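Local coordinates for protein AlkZ (Streptomyces sahachiroi, PDB 5UUJ) that belongs to the AlkZ-like family of DNA glycosylases, whose fold is rich in winged-helix-type helix-turn-helix elements, at residues A[329-332]-A[337-340]; A[188-191]-A[197-200]; A[251-256]-A[262-267]; A[19-24]-A[34-39]; A[223-228]-A[232-237]. All coordinates share one frame; numbering follows the deposited sequence.

Contact 1. Residues A[329-332]-A[337-340]; sequences GVWE and ELVV
The beta hairpin of strands 326-334 and 337-342 contributes this antiparallel pair, in which Trp-331 faces Val-340 and Glu-332 faces Val-339. Glu-332 and Val-339 form the hydrogen-bonded pair. The N of Val-339 gives the straighter bond, to Glu-332 O at 2.9 Å, while Glu-332 N returns one to Val-339 O at 3.0 Å with an N-H...O angle of 142°. Val-339 O also receives a CA-H...O contact from Trp-331 CA at 3.2 Å, so that one carbonyl is used by two successive residues of the partner strand. Trp-331 and Val-340 make the neighbouring non-hydrogen-bonded pair, with Trp-331 CB 4.2 Å from Val-340 CG2. The main apolar contact is diagonal: CG of Leu-338 comes obliquely to the six-membered part of the indole, 3.6 Å from Trp-331 CE3. Leu-338 CD2 reaches back to the root of the same side chain, 3.8 Å from Trp-331 CB, and CD1 extends to Trp-331 CZ3. In Trp-331, chi1 of 61° places CG between the backbone N and the carbonyl carbon, and chi2 near -84° turns the six-membered ring to Leu-338. Val-361 of helix 351-365 touches both Trp-331 and Leu-338, and Val-354 touches Val-340. On the other face, Val-339 and Glu-332 point away from that helix, and the Glu-332 side chain is exposed. The arrangement is that of an antiparallel beta hairpin within a mixed five-stranded sheet, with helix 351-365 packed on the face of Trp-331, Leu-338 and Val-340.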
# COMPACT_ATOMS: atom_id res chain seq x y z
N GLY A 329 12.23 7.53 15.63
CA GLY A 329 11.21 8.05 16.52
C GLY A 329 9.84 8.12 15.86
O GLY A 329 9.68 7.73 14.71
N VAL A 330 8.86 8.61 16.62
CA VAL A 330 7.51 8.81 16.11
C VAL A 330 7.08 10.25 16.37
O VAL A 330 7.73 10.98 17.11
CB VAL A 330 6.49 7.86 16.77
CG1 VAL A 330 6.83 6.41 16.46
CG2 VAL A 330 6.43 8.10 18.28
N TRP A 331 5.97 10.65 15.75
CA TRP A 331 5.42 11.97 15.98
C TRP A 331 3.90 11.97 15.85
O TRP A 331 3.31 11.02 15.35
CB TRP A 331 6.03 13.00 15.02
CG TRP A 331 5.81 12.74 13.55
CD1 TRP A 331 6.55 11.92 12.75
CD2 TRP A 331 4.81 13.32 12.72
NE1 TRP A 331 6.06 11.96 11.46
CE2 TRP A 331 4.99 12.81 11.41
CE3 TRP A 331 3.76 14.23 12.94
CZ2 TRP A 331 4.18 13.17 10.34
CZ3 TRP A 331 2.95 14.58 11.87
CH2 TRP A 331 3.16 14.05 10.59
N GLU A 332 3.30 13.05 16.32
CA GLU A 332 1.86 13.16 16.42
C GLU A 332 1.47 14.63 16.47
O GLU A 332 2.18 15.43 17.07
CB GLU A 332 1.37 12.42 17.67
CG GLU A 332 -0.13 12.46 17.92
CD GLU A 332 -0.51 11.81 19.24
OE1 GLU A 332 0.39 11.21 19.87
OE2 GLU A 332 -1.68 11.91 19.64
N GLU A 337 0.12 21.18 17.31
CA GLU A 337 1.57 21.23 17.45
C GLU A 337 2.13 19.88 17.02
O GLU A 337 1.52 18.85 17.29
CB GLU A 337 1.97 21.56 18.89
CG GLU A 337 1.48 22.91 19.39
CD GLU A 337 2.06 23.27 20.74
OE1 GLU A 337 1.92 22.47 21.69
OE2 GLU A 337 2.67 24.35 20.85
N LEU A 338 3.28 19.89 16.35
CA LEU A 338 3.92 18.65 15.95
C LEU A 338 4.82 18.17 17.08
O LEU A 338 5.89 18.73 17.32
CB LEU A 338 4.71 18.84 14.65
CG LEU A 338 4.94 17.56 13.84
CD1 LEU A 338 5.17 17.88 12.37
CD2 LEU A 338 6.11 16.75 14.39
N VAL A 339 4.35 17.15 17.80
CA VAL A 339 5.07 16.60 18.93
C VAL A 339 5.93 15.42 18.49
O VAL A 339 5.40 14.39 18.07
CB VAL A 339 4.11 16.15 20.05
CG1 VAL A 339 4.88 15.62 21.25
CG2 VAL A 339 3.21 17.30 20.46
N VAL A 340 7.24 15.58 18.59
CA VAL A 340 8.19 14.53 18.21
C VAL A 340 8.67 13.78 19.44
O VAL A 340 9.10 14.39 20.41
CB VAL A 340 9.40 15.12 17.46
CG1 VAL A 340 10.40 14.01 17.11
CG2 VAL A 340 8.96 15.84 16.20

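Contact 2. Residues A[188-191]-A[197-200]; sequences TLPA and DWGK
One face of the Trp-198 indole is covered by Pro-190 and the start of Ala-191. Pro-190 CB lies above the six-membered ring of Trp-198, 3.5 Å from its centroid and 4° off the ring normal, a CH-pi contact with the carbon almost exactly over the ring centre. Its distances to the ring atoms are accordingly nearly equal, and Trp-198 CZ2 is 3.7 Å from Pro-190 CB. Pro-190 CG reaches only the far rim, 4.2 Å from Trp-198 CH2. Over the five-membered part the cover passes to the next residue: Ala-191 N lies above the plane towards the rim, and Ala-191 CA is 3.7 Å from Trp-198 CD1, with the methyl CB slightly farther, at 3.9 Å. Leu-189 is the N-cap of helix 190-194, so the indole packs against the first turn of this short helix, while Trp-198 itself belongs to the loop that leads on to helix 204-219. Trp-198 CG is anti to its own N (chi1 -175°), and the indole thereby extends from the loop back across the helix start. Pro-190 and Trp-198 both also touch Met-74 of strand 74-77. Ala-91 and Leu-95 of helix 91-100 add further apolar contacts to the tryptophan, while Ala-191 remains exposed.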
# COMPACT_ATOMS: atom_id res chain seq x y z
N THR A 188 -19.10 -0.65 -6.86
CA THR A 188 -19.46 -0.74 -8.27
C THR A 188 -18.48 -1.65 -9.02
O THR A 188 -17.47 -2.09 -8.47
CB THR A 188 -19.50 0.65 -8.94
OG1 THR A 188 -20.21 0.57 -10.18
CG2 THR A 188 -18.10 1.21 -9.17
N LEU A 189 -18.79 -1.94 -10.28
CA LEU A 189 -17.95 -2.78 -11.13
C LEU A 189 -16.81 -1.97 -11.73
O LEU A 189 -17.05 -0.95 -12.38
CB LEU A 189 -18.79 -3.42 -12.24
CG LEU A 189 -18.10 -4.45 -13.13
CD1 LEU A 189 -17.87 -5.74 -12.36
CD2 LEU A 189 -18.91 -4.70 -14.38
N PRO A 190 -15.55 -2.40 -11.51
CA PRO A 190 -14.39 -1.69 -12.08
C PRO A 190 -14.49 -1.48 -13.59
O PRO A 190 -14.15 -0.40 -14.09
CB PRO A 190 -13.22 -2.61 -11.74
CG PRO A 190 -13.65 -3.30 -10.49
CD PRO A 190 -15.13 -3.50 -10.62
N ALA A 191 -14.97 -2.48 -14.31
CA ALA A 191 -15.08 -2.41 -15.76
C ALA A 191 -16.00 -1.27 -16.21
O ALA A 191 -15.67 -0.54 -17.15
CB ALA A 191 -15.58 -3.73 -16.32
N ASP A 197 -9.85 2.34 -19.40
CA ASP A 197 -8.72 2.28 -18.48
C ASP A 197 -8.63 0.95 -17.74
O ASP A 197 -7.62 0.66 -17.11
CB ASP A 197 -8.80 3.42 -17.46
CG ASP A 197 -8.43 4.76 -18.06
OD1 ASP A 197 -7.50 4.81 -18.88
OD2 ASP A 197 -9.09 5.76 -17.70
N TRP A 198 -9.69 0.15 -17.81
CA TRP A 198 -9.70 -1.15 -17.14
C TRP A 198 -9.33 -2.26 -18.11
O TRP A 198 -10.14 -2.67 -18.95
CB TRP A 198 -11.08 -1.43 -16.54
CG TRP A 198 -11.12 -2.69 -15.73
CD1 TRP A 198 -11.68 -3.88 -16.09
CD2 TRP A 198 -10.57 -2.88 -14.42
NE1 TRP A 198 -11.52 -4.80 -15.09
CE2 TRP A 198 -10.84 -4.21 -14.05
CE3 TRP A 198 -9.88 -2.06 -13.53
CZ2 TRP A 198 -10.44 -4.74 -12.82
CZ3 TRP A 198 -9.49 -2.58 -12.31
CH2 TRP A 198 -9.77 -3.91 -11.97
N GLY A 199 -8.10 -2.74 -18.00
CA GLY A 199 -7.62 -3.81 -18.85
C GLY A 199 -8.11 -5.16 -18.36
O GLY A 199 -8.45 -5.32 -17.18
N LYS A 200 -8.15 -6.13 -19.27
CA LYS A 200 -8.53 -7.49 -18.93
C LYS A 200 -7.48 -8.06 -17.98
O LYS A 200 -6.28 -7.81 -18.15
CB LYS A 200 -8.64 -8.35 -20.19
CG LYS A 200 -9.49 -7.72 -21.29
CD LYS A 200 -9.16 -8.29 -22.67
CE LYS A 200 -9.75 -9.68 -22.86
NZ LYS A 200 -9.65 -10.12 -24.28

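Contact 3. Residues A[251-256]-A[262-267]; sequences ELTEVD and AFVLTE
Thr-253 and Thr-266 join their hydroxyls at one end of a beta hairpin. From Thr-253 CB, which lies 3.8 Å from Val-264 O, the side chain runs to OG1, anti to the carbonyl carbon (chi1 -68°). This hydroxyl donates to Thr-266 OG1 at 2.8 Å, the two side chains crossing at about a right angle, and it also lies against the CB and CG2 of Thr-266. The accepting hydroxyl is in turn hydrogen-bonded to Asp-250 O, so a short polar chain closes the end of the ladder. Thr-266 N gives a nearly straight bond to Glu-251 O, approaching from above the carbonyl plane. A water donates to the same oxygen and accepts from Glu-267 N. Further along, Thr-253 and Val-264 are a hydrogen-bonded pair, with Thr-253 N 2.7 Å from Val-264 O, and Val-255 and Ala-262 form the next. On the face of Thr-253, the methyls Val-255 CG2 and Val-264 CG1 press together at 3.3 Å, tighter than usual. Leu-252 CD1 lies over the ring of Phe-263, 4.2 Å from Phe-263 CG; Leu-252 and Leu-265 diverge at their roots, yet their CD2 methyls meet. Leu-216 of helix 204-219 touches both leucines, Pro-221 packs on Ala-262 and Val-264, and strand 6-7 runs parallel to strand 252-257 on the side away from strand 260-265.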
# COMPACT_ATOMS: atom_id res chain seq x y z
N GLU A 251 17.19 -9.85 -15.82
CA GLU A 251 16.43 -8.64 -15.53
C GLU A 251 16.64 -8.24 -14.08
O GLU A 251 16.38 -7.10 -13.69
CB GLU A 251 14.93 -8.85 -15.81
CG GLU A 251 14.42 -8.17 -17.07
CD GLU A 251 13.14 -8.81 -17.58
OE1 GLU A 251 12.32 -9.23 -16.74
OE2 GLU A 251 12.96 -8.89 -18.81
N LEU A 252 17.09 -9.20 -13.27
CA LEU A 252 17.42 -8.96 -11.87
C LEU A 252 18.92 -9.04 -11.66
O LEU A 252 19.62 -9.75 -12.37
CB LEU A 252 16.72 -9.97 -10.95
CG LEU A 252 15.20 -10.08 -11.03
CD1 LEU A 252 14.71 -11.14 -10.05
CD2 LEU A 252 14.54 -8.75 -10.74
N THR A 253 19.41 -8.30 -10.66
CA THR A 253 20.80 -8.35 -10.25
C THR A 253 20.85 -8.65 -8.76
O THR A 253 20.06 -8.09 -7.99
CB THR A 253 21.54 -7.03 -10.55
OG1 THR A 253 21.67 -6.87 -11.97
CG2 THR A 253 22.93 -7.01 -9.92
N GLU A 254 21.76 -9.52 -8.35
CA GLU A 254 21.91 -9.85 -6.94
C GLU A 254 22.83 -8.83 -6.26
O GLU A 254 23.93 -8.56 -6.75
CB GLU A 254 22.46 -11.26 -6.75
CG GLU A 254 22.55 -11.68 -5.29
CD GLU A 254 22.98 -13.12 -5.11
OE1 GLU A 254 24.17 -13.42 -5.36
OE2 GLU A 254 22.14 -13.95 -4.71
N VAL A 255 22.36 -8.28 -5.15
CA VAL A 255 23.10 -7.28 -4.40
C VAL A 255 23.41 -7.78 -2.99
O VAL A 255 22.52 -8.26 -2.28
CB VAL A 255 22.32 -5.95 -4.29
CG1 VAL A 255 23.21 -4.84 -3.74
CG2 VAL A 255 21.75 -5.54 -5.64
N ASP A 256 24.67 -7.66 -2.59
CA ASP A 256 25.08 -7.93 -1.22
C ASP A 256 24.99 -6.64 -0.42
O ASP A 256 25.90 -5.81 -0.47
CB ASP A 256 26.50 -8.50 -1.19
CG ASP A 256 26.92 -8.96 0.20
OD1 ASP A 256 26.25 -8.61 1.19
OD2 ASP A 256 27.94 -9.68 0.29
N ALA A 262 20.14 -9.81 -1.84
CA ALA A 262 18.82 -9.35 -2.28
C ALA A 262 18.83 -9.07 -3.78
O ALA A 262 19.89 -8.98 -4.39
CB ALA A 262 18.42 -8.11 -1.51
N PHE A 263 17.64 -8.92 -4.35
CA PHE A 263 17.50 -8.66 -5.78
C PHE A 263 17.15 -7.20 -6.05
O PHE A 263 16.27 -6.63 -5.41
CB PHE A 263 16.41 -9.55 -6.39
CG PHE A 263 16.74 -11.02 -6.35
CD1 PHE A 263 17.76 -11.54 -7.12
CD2 PHE A 263 16.00 -11.88 -5.56
CE1 PHE A 263 18.06 -12.89 -7.10
CE2 PHE A 263 16.28 -13.24 -5.53
CZ PHE A 263 17.31 -13.74 -6.30
N VAL A 264 17.86 -6.60 -7.01
CA VAL A 264 17.49 -5.30 -7.54
C VAL A 264 17.30 -5.44 -9.05
O VAL A 264 17.88 -6.34 -9.66
CB VAL A 264 18.56 -4.22 -7.23
CG1 VAL A 264 19.82 -4.42 -8.08
CG2 VAL A 264 17.99 -2.83 -7.45
N LEU A 265 16.47 -4.59 -9.65
CA LEU A 265 16.36 -4.57 -11.11
C LEU A 265 17.71 -4.18 -11.71
O LEU A 265 18.34 -3.23 -11.26
CB LEU A 265 15.27 -3.61 -11.58
CG LEU A 265 13.83 -3.98 -11.21
CD1 LEU A 265 12.88 -2.85 -11.57
CD2 LEU A 265 13.40 -5.27 -11.90
N THR A 266 18.13 -4.92 -12.73
CA THR A 266 19.41 -4.67 -13.37
C THR A 266 19.47 -3.25 -13.95
O THR A 266 20.52 -2.62 -13.96
CB THR A 266 19.68 -5.69 -14.48
OG1 THR A 266 19.65 -7.01 -13.92
CG2 THR A 266 21.05 -5.45 -15.15
N GLU A 267 18.32 -2.75 -14.40
CA GLU A 267 18.25 -1.41 -14.97
C GLU A 267 18.51 -0.32 -13.92
O GLU A 267 18.71 0.84 -14.27
CB GLU A 267 16.89 -1.18 -15.64
CG GLU A 267 15.70 -1.29 -14.69
CD GLU A 267 14.39 -0.89 -15.35
OE1 GLU A 267 13.40 -1.65 -15.22
OE2 GLU A 267 14.33 0.18 -15.99
O HOH W 1 15.78 -4.74 -15.07

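Contact 4. Residues A[19-24]-A[34-39]; sequences RQFLEP and VGRLCG
Arg-36, at the end of helix 30-36, reaches into the Schellman motif that ends helix 9-19, with Phe-21 as its C-prime residue at positive phi. The Arg-36 guanidinium is sandwiched: Arg-19 stacks flat on one face, and the rim of the Phe-21 ring lies against the other. The two guanidinium planes of Arg-19 and Arg-36 are only 3° from parallel, their centres 3.9 Å apart; the Phe-21 ring is tilted by 26°, with Phe-21 CZ 3.9 Å from Arg-36 CZ. Phe-21 CE2 also approaches the aliphatic root of the arginine, 3.4 Å from Arg-36 CB. Bends at chi2 and chi3 bring the Arg-36 guanidinium round to the last carbonyl of helix 9-19, that of Arg-19. Two like charges lie flat against each other here, a cost probably eased by carbonyls: Arg-19 NE donates to Gly-217 O, and Arg-36 binds the backbone oxygen of Arg-19. The smaller part is buried and apolar, a single leucine methyl against the stem of a glutamine; the arginine side, though closely layered, is the one partly open to solvent. Leu-37 CD2 meets Gln-20 CG at 3.6 Å, the side chains crossing at about a right angle, while the amide of Gln-20 turns to Ala-218 O. Arg-36 NH1 donates to Arg-19 O at 2.8 Å, in the carbonyl plane and on a lone pair, with an N-H...O angle of 154°.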
# COMPACT_ATOMS: atom_id res chain seq x y z
N ARG A 19 13.38 7.15 -5.46
CA ARG A 19 12.33 6.48 -6.23
C ARG A 19 10.93 6.80 -5.68
O ARG A 19 9.97 6.82 -6.44
CB ARG A 19 12.55 4.97 -6.23
CG ARG A 19 13.87 4.53 -6.87
CD ARG A 19 13.89 4.79 -8.36
NE ARG A 19 12.86 4.05 -9.07
CZ ARG A 19 12.54 4.23 -10.35
NH1 ARG A 19 13.18 5.14 -11.07
NH2 ARG A 19 11.59 3.51 -10.91
N GLN A 20 10.83 7.04 -4.38
CA GLN A 20 9.54 7.26 -3.73
C GLN A 20 9.16 8.74 -3.63
O GLN A 20 8.24 9.09 -2.88
CB GLN A 20 9.55 6.64 -2.33
CG GLN A 20 9.63 5.12 -2.32
CD GLN A 20 9.67 4.55 -0.92
OE1 GLN A 20 9.03 5.08 -0.00
NE2 GLN A 20 10.42 3.47 -0.73
N PHE A 21 9.87 9.58 -4.37
CA PHE A 21 9.59 11.02 -4.43
C PHE A 21 9.75 11.72 -3.08
O PHE A 21 9.10 12.74 -2.83
CB PHE A 21 8.18 11.28 -4.97
CG PHE A 21 7.92 10.65 -6.31
CD1 PHE A 21 8.69 10.99 -7.41
CD2 PHE A 21 6.88 9.74 -6.47
CE1 PHE A 21 8.44 10.42 -8.65
CE2 PHE A 21 6.63 9.17 -7.71
CZ PHE A 21 7.41 9.51 -8.80
N LEU A 22 10.60 11.18 -2.22
CA LEU A 22 10.85 11.79 -0.91
C LEU A 22 12.03 12.77 -0.95
O LEU A 22 11.93 13.88 -0.42
CB LEU A 22 11.10 10.71 0.14
CG LEU A 22 9.84 9.93 0.56
CD1 LEU A 22 10.21 8.75 1.46
CD2 LEU A 22 8.85 10.83 1.28
N GLU A 23 13.13 12.37 -1.57
CA GLU A 23 14.31 13.24 -1.73
C GLU A 23 15.06 12.86 -3.00
O GLU A 23 15.49 11.72 -3.14
CB GLU A 23 15.26 13.12 -0.53
CG GLU A 23 14.67 13.50 0.82
CD GLU A 23 14.34 14.98 0.94
OE1 GLU A 23 15.01 15.80 0.26
OE2 GLU A 23 13.42 15.32 1.72
N PRO A 24 15.24 13.81 -3.94
CA PRO A 24 14.85 15.23 -3.90
C PRO A 24 13.35 15.42 -4.07
O PRO A 24 12.62 14.45 -4.26
CB PRO A 24 15.62 15.83 -5.08
CG PRO A 24 15.77 14.71 -6.03
CD PRO A 24 15.95 13.48 -5.19
N VAL A 34 0.87 7.14 -6.33
CA VAL A 34 0.22 5.86 -6.09
C VAL A 34 0.78 4.79 -7.01
O VAL A 34 1.04 3.66 -6.58
CB VAL A 34 -1.31 5.96 -6.28
CG1 VAL A 34 -1.98 4.59 -6.25
CG2 VAL A 34 -1.91 6.85 -5.21
N GLY A 35 0.98 5.14 -8.28
CA GLY A 35 1.54 4.20 -9.24
C GLY A 35 2.94 3.77 -8.86
O GLY A 35 3.25 2.57 -8.85
N ARG A 36 3.78 4.74 -8.55
CA ARG A 36 5.17 4.48 -8.18
C ARG A 36 5.28 3.63 -6.91
O ARG A 36 6.12 2.73 -6.83
CB ARG A 36 5.91 5.81 -7.99
CG ARG A 36 7.35 5.70 -7.50
CD ARG A 36 8.24 4.86 -8.43
NE ARG A 36 8.36 5.42 -9.77
CZ ARG A 36 9.24 6.37 -10.12
NH1 ARG A 36 10.07 6.89 -9.23
NH2 ARG A 36 9.27 6.80 -11.37
N LEU A 37 4.43 3.91 -5.93
CA LEU A 37 4.54 3.24 -4.63
C LEU A 37 3.87 1.87 -4.59
O LEU A 37 3.83 1.23 -3.54
CB LEU A 37 3.94 4.13 -3.54
CG LEU A 37 4.64 5.45 -3.25
CD1 LEU A 37 3.95 6.17 -2.10
CD2 LEU A 37 6.11 5.26 -2.95
N CYS A 38 3.36 1.40 -5.73
CA CYS A 38 2.63 0.13 -5.81
C CYS A 38 1.42 0.15 -4.88
O CYS A 38 1.16 -0.81 -4.16
CB CYS A 38 3.55 -1.04 -5.44
SG CYS A 38 5.11 -1.07 -6.34
N GLY A 39 0.69 1.26 -4.92
CA GLY A 39 -0.47 1.44 -4.08
C GLY A 39 -0.15 2.22 -2.81
O GLY A 39 1.01 2.34 -2.42

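Contact 5. Residues A[223-228]-A[232-237]; sequences TIETFD and SLNSTS
Both carboxylate oxygens of Asp-228, as well as its backbone O, are gripped by the last residue of helix 224-232 and the turn after it. OD1 takes two hydroxyls from opposite faces of the carboxylate plane: Thr-236 OG1 donates to Asp-228 OD1 at 2.7 Å from the syn side, and Ser-232 OG donates to it at 2.9 Å from well above the plane. Asp-228 OD2 uses its syn lone pair to receive Thr-236 N at 3.0 Å. Thr-236 thus holds both oxygens, which fixes the rotation of the carboxylate. Asp-228 CG, anti to the backbone N (chi1 -164°), points towards the turn. The carbonyl oxygen is doubly used: Ser-232 N makes the regular helical bond and Asn-234 N adds the second, each 2.9 Å from Asp-228 O and on opposite faces of its plane. Ser-232 OG also accepts from Ser-235 N, 3.0 Å away, an ST motif that draws the turn in around the buried aspartate; these donors would probably favour its charged form. Leu-233 and Asn-234 carry the chain round with positive phi. Leu-241 of helix 238-248 touches Asp-228 and Thr-236 at the connection between the two helices, while Phe-227 faces helix 204-219.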
# COMPACT_ATOMS: atom_id res chain seq x y z
N THR A 223 14.48 -9.37 -0.90
CA THR A 223 14.45 -10.82 -1.04
C THR A 223 13.06 -11.27 -1.48
O THR A 223 12.10 -10.50 -1.46
CB THR A 223 14.79 -11.54 0.28
OG1 THR A 223 13.77 -11.28 1.25
CG2 THR A 223 16.14 -11.06 0.82
N ILE A 224 12.96 -12.54 -1.87
CA ILE A 224 11.69 -13.14 -2.21
C ILE A 224 10.75 -13.12 -1.00
O ILE A 224 9.56 -12.84 -1.13
CB ILE A 224 11.87 -14.59 -2.71
CG1 ILE A 224 12.55 -14.56 -4.08
CG2 ILE A 224 10.53 -15.33 -2.79
CD1 ILE A 224 12.93 -15.92 -4.61
N GLU A 225 11.30 -13.42 0.17
CA GLU A 225 10.52 -13.46 1.40
C GLU A 225 9.91 -12.10 1.71
O GLU A 225 8.74 -11.99 2.07
CB GLU A 225 11.39 -13.92 2.58
CG GLU A 225 10.66 -13.93 3.92
CD GLU A 225 11.49 -14.52 5.04
OE1 GLU A 225 12.67 -14.86 4.80
OE2 GLU A 225 10.97 -14.65 6.17
N THR A 226 10.72 -11.06 1.57
CA THR A 226 10.29 -9.69 1.83
C THR A 226 9.19 -9.28 0.86
O THR A 226 8.23 -8.61 1.25
CB THR A 226 11.48 -8.72 1.72
OG1 THR A 226 12.43 -9.02 2.76
CG2 THR A 226 11.03 -7.27 1.85
N PHE A 227 9.32 -9.69 -0.40
CA PHE A 227 8.33 -9.38 -1.41
C PHE A 227 6.97 -9.98 -1.06
O PHE A 227 5.94 -9.29 -1.10
CB PHE A 227 8.77 -9.88 -2.78
CG PHE A 227 7.68 -9.86 -3.81
CD1 PHE A 227 7.31 -8.68 -4.42
CD2 PHE A 227 7.02 -11.03 -4.16
CE1 PHE A 227 6.31 -8.66 -5.37
CE2 PHE A 227 6.02 -11.01 -5.11
CZ PHE A 227 5.66 -9.83 -5.71
N ASP A 228 6.95 -11.26 -0.71
CA ASP A 228 5.70 -11.97 -0.47
C ASP A 228 5.12 -11.58 0.89
O ASP A 228 3.92 -11.73 1.11
CB ASP A 228 5.91 -13.48 -0.56
CG ASP A 228 4.61 -14.26 -0.72
OD1 ASP A 228 3.67 -13.73 -1.37
OD2 ASP A 228 4.52 -15.39 -0.21
N SER A 232 1.36 -10.55 0.59
CA SER A 232 0.32 -11.41 1.14
C SER A 232 0.65 -12.01 2.50
O SER A 232 0.06 -13.01 2.89
CB SER A 232 0.05 -12.54 0.16
OG SER A 232 1.15 -13.42 0.09
N LEU A 233 1.58 -11.40 3.23
CA LEU A 233 2.06 -11.97 4.49
C LEU A 233 2.53 -13.40 4.27
O LEU A 233 2.19 -14.31 5.03
CB LEU A 233 0.98 -11.91 5.57
CG LEU A 233 0.46 -10.52 5.95
CD1 LEU A 233 -0.63 -10.61 7.01
CD2 LEU A 233 1.59 -9.62 6.44
N ASN A 234 3.30 -13.60 3.20
CA ASN A 234 3.90 -14.89 2.87
C ASN A 234 2.88 -16.01 2.66
O ASN A 234 3.03 -17.10 3.22
CB ASN A 234 4.90 -15.29 3.96
CG ASN A 234 6.09 -14.35 4.02
OD1 ASN A 234 6.99 -14.42 3.18
ND2 ASN A 234 6.10 -13.47 5.01
N SER A 235 1.87 -15.75 1.84
CA SER A 235 0.82 -16.72 1.57
C SER A 235 1.00 -17.42 0.22
O SER A 235 0.31 -18.39 -0.07
CB SER A 235 -0.55 -16.04 1.61
OG SER A 235 -0.80 -15.46 2.88
N THR A 236 1.94 -16.93 -0.59
CA THR A 236 2.15 -17.50 -1.92
C THR A 236 3.02 -18.76 -1.86
O THR A 236 3.93 -18.86 -1.05
CB THR A 236 2.82 -16.48 -2.87
OG1 THR A 236 2.05 -15.27 -2.89
CG2 THR A 236 2.91 -17.03 -4.29
N SER A 237 2.71 -19.72 -2.73
CA SER A 237 3.52 -20.91 -2.91
C SER A 237 4.99 -20.56 -3.12
O SER A 237 5.33 -19.82 -4.04
CB SER A 237 3.01 -21.73 -4.09
OG SER A 237 3.97 -22.69 -4.51

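Overall arrangement
Along the chain the order is contact 4, contact 2, contact 5, contact 3 and contact 1, each closing before the next opens. Only contacts 3 and 5 touch: Ala-262 and Phe-263 of the hairpin pack on Thr-223 and Ile-224 at the start of helix 224-232. Helix 204-219 links three of them, since it touches contacts 3, 4 and 5. Contact 4 is nearest the middle, its centre about 11 Å from that of the chain. Contacts 1 and 2 have their centres about 40 Å apart. Contacts 3, 4 and 5 thus cluster round helix 204-219, while contacts 1 and 2 lie far out on opposite sides of the chain's centre.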